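Local coordinates for spore coat polysaccharide biosynthesis protein SpsE (Bacillus subtilis, PDB 1VLI) that probably acts as a sialic acid synthase-like (NeuB family) enzyme in the biosynthesis of spore coat polysaccharide, at residues 192-196 and 301-307; 195-199 and 259-263. All blocks are in the same frame, centred on the assembly; numbering follows the deposited sequence.

Interaction 1: 192-196 and 301-307; sequences HCVAK and KTTTAIE
Glu307 OE1 is gripped twice from its own loop, by Thr304 OG1 at 2.6 Å and by Thr304 N at 3.0 Å, and the carboxylate so held lies against Val194 of 192-196. That segment is the C-terminal end of strand 188-193 in the TIM barrel and the start of the loop after it; 301-307 lies in the loop between helices 293-296 and 310-313. The backbone N-H meets the anti lone pair of OE1, whereas the hydroxyl comes from above the carboxylate plane, 42° out of it. Two donors from different directions should restrict the rotation of the carboxylate. Val194, buried and branched, turns CG1 to the carboxylate, 3.7 Å from Glu307 CD, its side chain crossing that of Glu307 at about a right angle.

Deeper in, the long chain of Lys301, bent at chi2 (51°), runs against Val208 and Met211 of helix 208-215. Its ammonium hydrogen-bonds to Thr165 OG1, just past the neighbouring strand 161-164, while Ser204 O takes the NE2 proton of His192 and so marks ND1 as the acceptor. Lys301 NZ reaches ND1 in the ring plane at 3.1 Å, a weak hydrogen bond.

Interaction 2: 195-199 and 259-263; sequences AKYPA and DHSFA
Tyr197 and Pro198 reach across from the loop after strand 188-193 to the loop before helix 266-285, where Asp259, Phe262 and Ala263 receive them. Both loops extend from the C-terminal ends of barrel strands, the end at which TIM barrels place their active sites, and His226 and His248 bind a zinc ion nearby.

The apolar part is built on two rings. Pro198, joined to Tyr197 by a cis peptide bond, lies over one face of Phe262 in a CH-pi contact: its CG is 3.8 Å from the ring centroid and only 13° off the normal. Pro198 CD adds a contact at 3.7 Å to Phe262 CD2. Proline suits this place because it is a compact, rigid ring whose C-H groups, those of CD next to the nitrogen above all, are slightly positive and suit an aromatic face. On the opposite face of Phe262, Ser261 CB sits toward the rim. The edge of the phenylalanine ring is turned to Tyr197 CE2, while Tyr197 CZ touches Phe262 CB at 3.7 Å.

The polar part belongs to the phenol. With CG anti to the backbone N (chi1 179°), the tyrosine stretches across to the other loop, and its OH gives a weak hydrogen bond of 3.3 Å to Asp259 O. Ala263 N is as near as 3.1 Å to the same OH, but at an angle too poor for a bond. Asp259 OD1 stays 3.9 Å from Tyr197 CE2, with ring and carboxylate planes 71° apart. The tyrosine ring also meets that of the zinc ligand His248.

With one weak hydrogen bond across it, the contact probably depends mainly on the fit of proline and tyrosine to phenylalanine, and Tyr197 links that fit to the metal site.

Interactions 1 and 2 start from the same run of chain, share Ala195 and Lys196, and have centres about 14 Å apart; Val194 CB and Ala199 CB pack at 4.2 Å between them. Interaction 1 is the deeper, with four of its nine touching residues buried, and joins a barrel strand end to the loop that leads to helix 310-313. Interaction 2 is a surface contact between two loops of the barrel. Accordingly, 192-196 with 301-307 gathers charged and polar groups whose stronger bonds lie within 301-307 or to residues outside the contact, whereas 195-199 with 259-263 is chiefly aromatic and proline packing. Both border the zinc site: Cys193 and Tyr197 have side chains about 6 Å from the metal.

Interaction 1: 192-196 and 301-307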
ATOM      1  N   HIS A 192      -0.251  -9.513   2.169  1.00 53.62           N
ATOM      2  CA  HIS A 192       0.205  -9.709   3.536  1.00 57.63           C
ATOM      3  C   HIS A 192       1.531  -9.004   3.673  1.00 57.69           C
ATOM      4  O   HIS A 192       2.280  -8.921   2.712  1.00 63.11           O
ATOM      5  CB  HIS A 192       0.371 -11.204   3.836  1.00 53.74           C
ATOM      6  CG  HIS A 192       1.034 -11.483   5.147  1.00 57.84           C
ATOM      7  ND1 HIS A 192       0.596 -10.933   6.335  1.00 53.06           N
ATOM      8  CD2 HIS A 192       2.097 -12.259   5.458  1.00 56.84           C
ATOM      9  CE1 HIS A 192       1.354 -11.374   7.322  1.00 55.76           C
ATOM     10  NE2 HIS A 192       2.264 -12.184   6.819  1.00 61.43           N
ATOM     11  N   CYS A 193       1.850  -8.548   4.874  1.00 60.18           N
ATOM     12  CA  CYS A 193       2.922  -7.609   5.025  1.00 59.05           C
ATOM     13  C   CYS A 193       3.256  -7.390   6.492  1.00 59.83           C
ATOM     14  O   CYS A 193       2.363  -7.399   7.324  1.00 57.56           O
ATOM     15  CB  CYS A 193       2.415  -6.294   4.435  1.00 57.33           C
ATOM     16  SG  CYS A 193       3.633  -5.019   4.477  1.00 73.25           S
ATOM     17  N   VAL A 194       4.528  -7.151   6.799  1.00 63.60           N
ATOM     18  CA  VAL A 194       4.961  -6.725   8.147  1.00 68.12           C
ATOM     19  C   VAL A 194       5.564  -5.298   8.129  1.00 73.61           C
ATOM     20  O   VAL A 194       6.504  -5.028   7.365  1.00 75.67           O
ATOM     21  CB  VAL A 194       6.024  -7.675   8.696  1.00 67.76           C
ATOM     22  CG1 VAL A 194       6.309  -7.375  10.150  1.00 69.07           C
ATOM     23  CG2 VAL A 194       5.603  -9.123   8.502  1.00 65.81           C
ATOM     24  N   ALA A 195       5.054  -4.394   8.970  1.00 78.11           N
ATOM     25  CA  ALA A 195       5.430  -2.954   8.885  1.00 83.75           C
ATOM     26  C   ALA A 195       6.840  -2.589   9.369  1.00 85.76           C
ATOM     27  O   ALA A 195       7.353  -1.513   9.041  1.00 88.75           O
ATOM     28  CB  ALA A 195       4.372  -2.043   9.547  1.00 84.78           C
ATOM     29  N   LYS A 196       7.461  -3.480  10.134  1.00 86.69           N
ATOM     30  CA  LYS A 196       8.880  -3.357  10.451  1.00 86.71           C
ATOM     31  C   LYS A 196       9.768  -3.458   9.194  1.00 85.25           C
ATOM     32  O   LYS A 196       9.496  -4.238   8.286  1.00 84.36           O
ATOM     33  CB  LYS A 196       9.275  -4.419  11.479  1.00 87.32           C
ATOM     34  CG  LYS A 196      10.662  -4.228  12.097  1.00 93.74           C
ATOM     35  CD  LYS A 196      10.811  -2.903  12.868  1.00100.31           C
ATOM     36  CE  LYS A 196      12.177  -2.819  13.547  1.00 99.60           C
ATOM     37  NZ  LYS A 196      12.308  -1.563  14.328  1.00102.84           N
ATOM     38  N   LYS A 301      -4.416 -13.595  11.709  1.00 80.51           N
ATOM     39  CA  LYS A 301      -4.069 -12.303  11.088  1.00 77.08           C
ATOM     40  C   LYS A 301      -4.176 -11.255  12.155  1.00 77.71           C
ATOM     41  O   LYS A 301      -5.259 -11.041  12.699  1.00 78.30           O
ATOM     42  CB  LYS A 301      -5.011 -11.947   9.933  1.00 75.45           C
ATOM     43  CG  LYS A 301      -4.725 -10.611   9.265  1.00 70.27           C
ATOM     44  CD  LYS A 301      -3.270 -10.496   8.875  1.00 56.48           C
ATOM     45  CE  LYS A 301      -3.030  -9.220   8.101  1.00 67.42           C
ATOM     46  NZ  LYS A 301      -1.607  -9.168   7.599  1.00 67.45           N
ATOM     47  N   THR A 302      -3.041 -10.629  12.462  1.00 78.88           N
ATOM     48  CA  THR A 302      -2.938  -9.658  13.554  1.00 81.79           C
ATOM     49  C   THR A 302      -1.630  -8.832  13.485  1.00 84.64           C
ATOM     50  O   THR A 302      -0.745  -9.151  12.716  1.00 85.00           O
ATOM     51  CB  THR A 302      -3.104 -10.378  14.932  1.00 80.25           C
ATOM     52  OG1 THR A 302      -3.182  -9.399  15.967  1.00 81.24           O
ATOM     53  CG2 THR A 302      -1.878 -11.230  15.301  1.00 75.24           C
ATOM     54  N   THR A 303      -1.518  -7.774  14.287  1.00 88.79           N
ATOM     55  CA  THR A 303      -0.261  -7.020  14.414  1.00 90.66           C
ATOM     56  C   THR A 303       0.836  -7.825  15.163  1.00 92.29           C
ATOM     57  O   THR A 303       0.527  -8.633  16.060  1.00 93.67           O
ATOM     58  CB  THR A 303      -0.550  -5.651  15.080  1.00 91.04           C
ATOM     59  OG1 THR A 303       0.582  -4.781  14.928  1.00 93.71           O
ATOM     60  CG2 THR A 303      -0.746  -5.797  16.591  1.00 88.91           C
ATOM     61  N   THR A 304       2.105  -7.626  14.794  1.00 92.89           N
ATOM     62  CA  THR A 304       3.210  -8.385  15.419  1.00 94.38           C
ATOM     63  C   THR A 304       3.741  -7.737  16.715  1.00 96.23           C
ATOM     64  O   THR A 304       3.377  -6.599  17.051  1.00 95.59           O
ATOM     65  CB  THR A 304       4.381  -8.681  14.416  1.00 93.59           C
ATOM     66  OG1 THR A 304       4.853  -7.459  13.832  1.00 93.98           O
ATOM     67  CG2 THR A 304       3.913  -9.528  13.215  1.00 89.24           C
ATOM     68  N   ALA A 305       4.578  -8.486  17.445  1.00 97.81           N
ATOM     69  CA  ALA A 305       5.294  -7.964  18.617  1.00 99.36           C
ATOM     70  C   ALA A 305       6.154  -6.724  18.298  1.00100.73           C
ATOM     71  O   ALA A 305       6.260  -5.831  19.140  1.00100.65           O
ATOM     72  CB  ALA A 305       6.131  -9.065  19.283  1.00 98.98           C
ATOM     73  N   ILE A 306       6.737  -6.669  17.084  1.00102.31           N
ATOM     74  CA  ILE A 306       7.570  -5.525  16.601  1.00102.34           C
ATOM     75  C   ILE A 306       6.808  -4.395  15.860  1.00105.17           C
ATOM     76  O   ILE A 306       7.396  -3.358  15.519  1.00103.91           O
ATOM     77  CB  ILE A 306       8.794  -6.005  15.737  1.00101.68           C
ATOM     78  CG1 ILE A 306       8.325  -6.825  14.528  1.00 99.26           C
ATOM     79  CG2 ILE A 306       9.831  -6.740  16.604  1.00101.58           C
ATOM     80  CD1 ILE A 306       9.335  -6.933  13.411  1.00100.40           C
ATOM     81  N   GLU A 307       5.516  -4.607  15.603  1.00108.34           N
ATOM     82  CA  GLU A 307       4.625  -3.543  15.114  1.00111.51           C
ATOM     83  C   GLU A 307       3.816  -2.930  16.288  1.00113.00           C
ATOM     84  O   GLU A 307       3.873  -1.721  16.518  1.00112.63           O
ATOM     85  CB  GLU A 307       3.711  -4.053  13.977  1.00112.12           C
ATOM     86  CG  GLU A 307       4.421  -4.372  12.655  1.00112.14           C
ATOM     87  CD  GLU A 307       3.648  -5.353  11.764  1.00110.87           C
ATOM     88  OE1 GLU A 307       3.146  -6.389  12.256  1.00103.67           O
ATOM     89  OE2 GLU A 307       3.549  -5.099  10.552  1.00103.38           O
TER

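Interaction 2: 195-199 and 259-263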
ATOM      1  N   ALA A 195       5.054  -4.394   8.970  1.00 78.11           N
ATOM      2  CA  ALA A 195       5.430  -2.954   8.885  1.00 83.75           C
ATOM      3  C   ALA A 195       6.840  -2.589   9.369  1.00 85.76           C
ATOM      4  O   ALA A 195       7.353  -1.513   9.041  1.00 88.75           O
ATOM      5  CB  ALA A 195       4.372  -2.043   9.547  1.00 84.78           C
ATOM      6  N   LYS A 196       7.461  -3.480  10.134  1.00 86.69           N
ATOM      7  CA  LYS A 196       8.880  -3.357  10.451  1.00 86.71           C
ATOM      8  C   LYS A 196       9.768  -3.458   9.194  1.00 85.25           C
ATOM      9  O   LYS A 196       9.496  -4.238   8.286  1.00 84.36           O
ATOM     10  CB  LYS A 196       9.275  -4.419  11.479  1.00 87.32           C
ATOM     11  CG  LYS A 196      10.662  -4.228  12.097  1.00 93.74           C
ATOM     12  CD  LYS A 196      10.811  -2.903  12.868  1.00100.31           C
ATOM     13  CE  LYS A 196      12.177  -2.819  13.547  1.00 99.60           C
ATOM     14  NZ  LYS A 196      12.308  -1.563  14.328  1.00102.84           N
ATOM     15  N   TYR A 197      10.818  -2.645   9.142  1.00 84.44           N
ATOM     16  CA  TYR A 197      11.781  -2.721   8.055  1.00 84.63           C
ATOM     17  C   TYR A 197      13.195  -2.475   8.600  1.00 83.17           C
ATOM     18  O   TYR A 197      13.462  -1.409   9.164  1.00 85.48           O
ATOM     19  CB  TYR A 197      11.421  -1.744   6.915  1.00 84.38           C
ATOM     20  CG  TYR A 197      12.402  -1.757   5.736  1.00 91.33           C
ATOM     21  CD1 TYR A 197      12.346  -2.757   4.748  1.00 92.30           C
ATOM     22  CD2 TYR A 197      13.381  -0.758   5.600  1.00 96.98           C
ATOM     23  CE1 TYR A 197      13.249  -2.768   3.666  1.00 89.97           C
ATOM     24  CE2 TYR A 197      14.280  -0.757   4.519  1.00 94.48           C
ATOM     25  CZ  TYR A 197      14.206  -1.762   3.564  1.00 93.32           C
ATOM     26  OH  TYR A 197      15.094  -1.752   2.513  1.00 93.19           O
ATOM     27  N   PRO A 198      14.090  -3.460   8.465  1.00 79.41           N
ATOM     28  CA  PRO A 198      13.756  -4.765   7.906  1.00 77.45           C
ATOM     29  C   PRO A 198      13.024  -5.663   8.922  1.00 75.51           C
ATOM     30  O   PRO A 198      13.071  -5.410  10.139  1.00 74.35           O
ATOM     31  CB  PRO A 198      15.127  -5.352   7.557  1.00 76.68           C
ATOM     32  CG  PRO A 198      16.033  -4.765   8.577  1.00 77.25           C
ATOM     33  CD  PRO A 198      15.509  -3.379   8.854  1.00 78.53           C
ATOM     34  N   ALA A 199      12.359  -6.693   8.403  1.00 72.04           N
ATOM     35  CA  ALA A 199      11.562  -7.587   9.212  1.00 70.44           C
ATOM     36  C   ALA A 199      12.312  -8.905   9.373  1.00 70.65           C
ATOM     37  O   ALA A 199      12.564  -9.599   8.386  1.00 71.67           O
ATOM     38  CB  ALA A 199      10.219  -7.814   8.558  1.00 68.69           C
ATOM     39  N   ASP A 259      16.271   4.158   1.665  1.00 90.40           N
ATOM     40  CA  ASP A 259      15.968   2.782   2.109  1.00 89.44           C
ATOM     41  C   ASP A 259      17.012   1.852   1.516  1.00 87.37           C
ATOM     42  O   ASP A 259      16.681   0.759   1.071  1.00 88.71           O
ATOM     43  CB  ASP A 259      14.598   2.311   1.611  1.00 90.80           C
ATOM     44  CG  ASP A 259      13.443   3.094   2.217  1.00 97.17           C
ATOM     45  OD1 ASP A 259      12.974   2.730   3.327  1.00100.58           O
ATOM     46  OD2 ASP A 259      12.922   4.069   1.629  1.00100.52           O
ATOM     47  N   HIS A 260      18.267   2.288   1.494  1.00 84.28           N
ATOM     48  CA  HIS A 260      19.280   1.647   0.660  1.00 79.92           C
ATOM     49  C   HIS A 260      19.851   0.397   1.276  1.00 79.02           C
ATOM     50  O   HIS A 260      20.025  -0.619   0.601  1.00 77.07           O
ATOM     51  CB  HIS A 260      20.422   2.621   0.356  1.00 78.28           C
ATOM     52  CG  HIS A 260      20.069   3.669  -0.646  1.00 70.28           C
ATOM     53  ND1 HIS A 260      19.908   3.392  -1.986  1.00 67.73           N
ATOM     54  CD2 HIS A 260      19.856   4.997  -0.510  1.00 61.97           C
ATOM     55  CE1 HIS A 260      19.596   4.500  -2.630  1.00 57.76           C
ATOM     56  NE2 HIS A 260      19.557   5.489  -1.756  1.00 61.30           N
ATOM     57  N   SER A 261      20.143   0.493   2.567  1.00 80.20           N
ATOM     58  CA  SER A 261      20.983  -0.483   3.271  1.00 80.88           C
ATOM     59  C   SER A 261      20.407  -1.889   3.301  1.00 78.39           C
ATOM     60  O   SER A 261      21.154  -2.885   3.267  1.00 77.91           O
ATOM     61  CB  SER A 261      21.252  -0.004   4.701  1.00 81.69           C
ATOM     62  OG  SER A 261      20.058   0.472   5.290  1.00 88.80           O
ATOM     63  N   PHE A 262      19.081  -1.953   3.357  1.00 76.03           N
ATOM     64  CA  PHE A 262      18.378  -3.219   3.511  1.00 74.08           C
ATOM     65  C   PHE A 262      17.626  -3.675   2.239  1.00 70.16           C
ATOM     66  O   PHE A 262      17.053  -4.770   2.215  1.00 69.23           O
ATOM     67  CB  PHE A 262      17.470  -3.163   4.754  1.00 75.95           C
ATOM     68  CG  PHE A 262      18.219  -2.882   6.054  1.00 81.13           C
ATOM     69  CD1 PHE A 262      19.107  -3.834   6.597  1.00 84.77           C
ATOM     70  CD2 PHE A 262      18.027  -1.675   6.743  1.00 84.96           C
ATOM     71  CE1 PHE A 262      19.800  -3.585   7.806  1.00 82.42           C
ATOM     72  CE2 PHE A 262      18.715  -1.413   7.956  1.00 84.27           C
ATOM     73  CZ  PHE A 262      19.601  -2.371   8.485  1.00 80.58           C
ATOM     74  N   ALA A 263      17.646  -2.845   1.190  1.00 64.48           N
ATOM     75  CA  ALA A 263      17.054  -3.205  -0.097  1.00 60.08           C
ATOM     76  C   ALA A 263      17.986  -4.145  -0.840  1.00 59.15           C
ATOM     77  O   ALA A 263      19.184  -4.199  -0.558  1.00 59.49           O
ATOM     78  CB  ALA A 263      16.790  -1.958  -0.931  1.00 60.66           C
TER